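PDB 5BR9: tRNA threonylcarbamoyladenosine biosynthesis protein TsaB, which probably takes part in the threonylcarbamoylation of adenosine 37 in tRNA, as a TsaB-subfamily member of the KAE1/TsaD family. Local coordinates for residues D16-A21 / L192-E197. Numbering follows the deposited sequence.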
loop_
_atom_site.group_PDB
_atom_site.type_symbol
_atom_site.label_atom_id
_atom_site.label_comp_id
_atom_site.label_asym_id
_atom_site.label_seq_id
_atom_site.Cartn_x
_atom_site.Cartn_y
_atom_site.Cartn_z
ATOM N N ASP A 16 7.188 0.826 -11.194
ATOM C CA ASP A 16 6.510 -0.448 -11.260
ATOM C C ASP A 16 7.077 -1.438 -10.239
ATOM O O ASP A 16 8.284 -1.642 -10.152
ATOM C CB ASP A 16 6.605 -1.029 -12.666
ATOM C CG ASP A 16 5.583 -2.126 -12.893
ATOM O OD1 ASP A 16 4.499 -1.813 -13.422
ATOM O OD2 ASP A 16 5.836 -3.285 -12.511
ATOM N N THR A 17 6.179 -2.051 -9.477
ATOM C CA THR A 17 6.531 -3.031 -8.457
ATOM C C THR A 17 5.636 -4.250 -8.530
ATOM O O THR A 17 5.459 -4.956 -7.544
ATOM C CB THR A 17 6.404 -2.432 -7.038
ATOM O OG1 THR A 17 5.077 -1.917 -6.873
ATOM C CG2 THR A 17 7.391 -1.306 -6.831
ATOM N N SER A 18 5.083 -4.504 -9.706
ATOM C CA SER A 18 4.100 -5.580 -9.878
ATOM C C SER A 18 4.757 -6.960 -9.915
ATOM O O SER A 18 4.073 -7.993 -9.882
ATOM C CB SER A 18 3.266 -5.345 -11.147
ATOM O OG SER A 18 4.060 -5.451 -12.320
ATOM N N THR A 19 6.070 -6.984 -10.107
ATOM C CA THR A 19 6.784 -8.252 -10.205
ATOM C C THR A 19 7.919 -8.281 -9.212
ATOM O O THR A 19 8.030 -7.380 -8.390
ATOM C CB THR A 19 7.346 -8.496 -11.641
ATOM O OG1 THR A 19 8.358 -7.523 -11.944
ATOM C CG2 THR A 19 6.241 -8.418 -12.676
ATOM N N GLU A 20 8.767 -9.303 -9.316
ATOM C CA GLU A 20 9.995 -9.386 -8.527
ATOM C C GLU A 20 10.963 -8.261 -8.937
ATOM O O GLU A 20 11.932 -7.966 -8.232
ATOM C CB GLU A 20 10.656 -10.759 -8.701
ATOM C CG GLU A 20 11.230 -10.999 -10.096
ATOM C CD GLU A 20 11.874 -12.373 -10.253
ATOM O OE1 GLU A 20 12.034 -12.818 -11.413
ATOM O OE2 GLU A 20 12.217 -13.006 -9.226
ATOM N N ALA A 21 10.686 -7.646 -10.085
ATOM C CA ALA A 21 11.431 -6.486 -10.558
ATOM C C ALA A 21 10.862 -5.206 -9.952
ATOM O O ALA A 21 9.642 -5.052 -9.809
ATOM C CB ALA A 21 11.402 -6.402 -12.086
ATOM N N LEU A 192 9.740 -12.251 -19.955
ATOM C CA LEU A 192 9.674 -10.782 -20.005
ATOM C C LEU A 192 8.764 -10.179 -18.936
ATOM O O LEU A 192 7.623 -10.623 -18.733
ATOM C CB LEU A 192 9.199 -10.308 -21.382
ATOM C CG LEU A 192 9.530 -8.841 -21.664
ATOM C CD1 LEU A 192 11.053 -8.651 -21.902
ATOM C CD2 LEU A 192 8.690 -8.320 -22.825
ATOM N N LEU A 193 9.278 -9.141 -18.284
ATOM C CA LEU A 193 8.619 -8.473 -17.174
ATOM C C LEU A 193 8.366 -6.992 -17.523
ATOM O O LEU A 193 8.954 -6.478 -18.464
ATOM C CB LEU A 193 9.483 -8.599 -15.905
ATOM C CG LEU A 193 9.762 -10.018 -15.384
ATOM C CD1 LEU A 193 10.603 -9.984 -14.107
ATOM C CD2 LEU A 193 8.442 -10.776 -15.132
ATOM N N PRO A 194 7.448 -6.325 -16.798
ATOM C CA PRO A 194 7.219 -4.887 -16.962
ATOM C C PRO A 194 8.467 -4.067 -16.653
ATOM O O PRO A 194 9.261 -4.474 -15.834
ATOM C CB PRO A 194 6.116 -4.590 -15.944
ATOM C CG PRO A 194 5.407 -5.865 -15.787
ATOM C CD PRO A 194 6.462 -6.926 -15.879
ATOM N N HIS A 195 8.625 -2.929 -17.310
ATOM C CA HIS A 195 9.783 -2.066 -17.120
ATOM C C HIS A 195 9.276 -0.610 -17.055
ATOM O O HIS A 195 8.495 -0.175 -17.909
ATOM C CB HIS A 195 10.765 -2.284 -18.265
ATOM C CG HIS A 195 12.134 -1.746 -18.028
ATOM N ND1 HIS A 195 12.380 -0.416 -17.760
ATOM C CD2 HIS A 195 13.346 -2.346 -18.091
ATOM C CE1 HIS A 195 13.680 -0.230 -17.618
ATOM N NE2 HIS A 195 14.289 -1.384 -17.825
ATOM N N ALA A 196 9.682 0.130 -16.030
ATOM C CA ALA A 196 9.207 1.502 -15.844
ATOM C C ALA A 196 9.490 2.395 -17.056
ATOM O O ALA A 196 8.759 3.357 -17.314
ATOM C CB ALA A 196 9.822 2.100 -14.600
ATOM N N GLU A 197 10.546 2.081 -17.799
ATOM C CA GLU A 197 10.853 2.831 -19.023
ATOM C C GLU A 197 9.685 2.794 -20.018
ATOM O O GLU A 197 9.346 3.797 -20.657
ATOM C CB GLU A 197 12.117 2.294 -19.686
ATOM C CG GLU A 197 12.404 2.951 -21.025
ATOM C CD GLU A 197 13.695 2.482 -21.665
ATOM O OE1 GLU A 197 14.385 1.617 -21.084
ATOM O OE2 GLU A 197 14.020 2.988 -22.758
#
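The methyl of Thr19 points at the ring of Pro194, with Thr19 CG2 3.5 Å from Pro194 CD. The proline ring also touches Ser18 and Asp16. Ser18 OG lies 3.7 Å from Pro194 CG, and Asp16 OD2 lies 3.7 Å from Pro194 CB. Leu193 reaches the later part of the loop. Leu193 CD1 packs against Ala21 CB at 4.2 Å and lies near Thr19 OG1, while its CD2 approaches the Thr19 methyl. No hydrogen bond joins the two segments, so van der Waals packing carries the contact.

Two local turns shape the surface that receives Leu193 and Pro194. Asp16 OD2 accepts from Ser18 N in an Asx turn, the donor coming from above the carboxylate plane. Ser18 OG also donates to Asp16 OD2, at 2.8 Å, on the syn lone pair. Two bonds thus grip one oxygen and should limit rotation of the carboxylate. Thr19 OG1 accepts from Ala21 N at 3.0 Å in an ST turn. With chi1 at 66°, CG2 stands anti to the carbonyl carbon, where it meets the proline, while OG1 turns to Ala21 N. On the other segment, His195 is the N-cap of helix 196-208; its ND1 accepts from Glu197 N, which lies close to the ring plane.

The 16-21 loop links strands 12-16 and 21-28, the first hairpin of an actin-like ATPase (ASKHA) fold. Segment 192-197 runs into the first residues of helix 196-208, and a hydrogen bond between Ala196 N and Ser23 OG ties it to strand 21-28. Helix 103-115 borders Asp16 and Pro194, and Tyr36 of strand 31-38 touches Ala21 and Leu193.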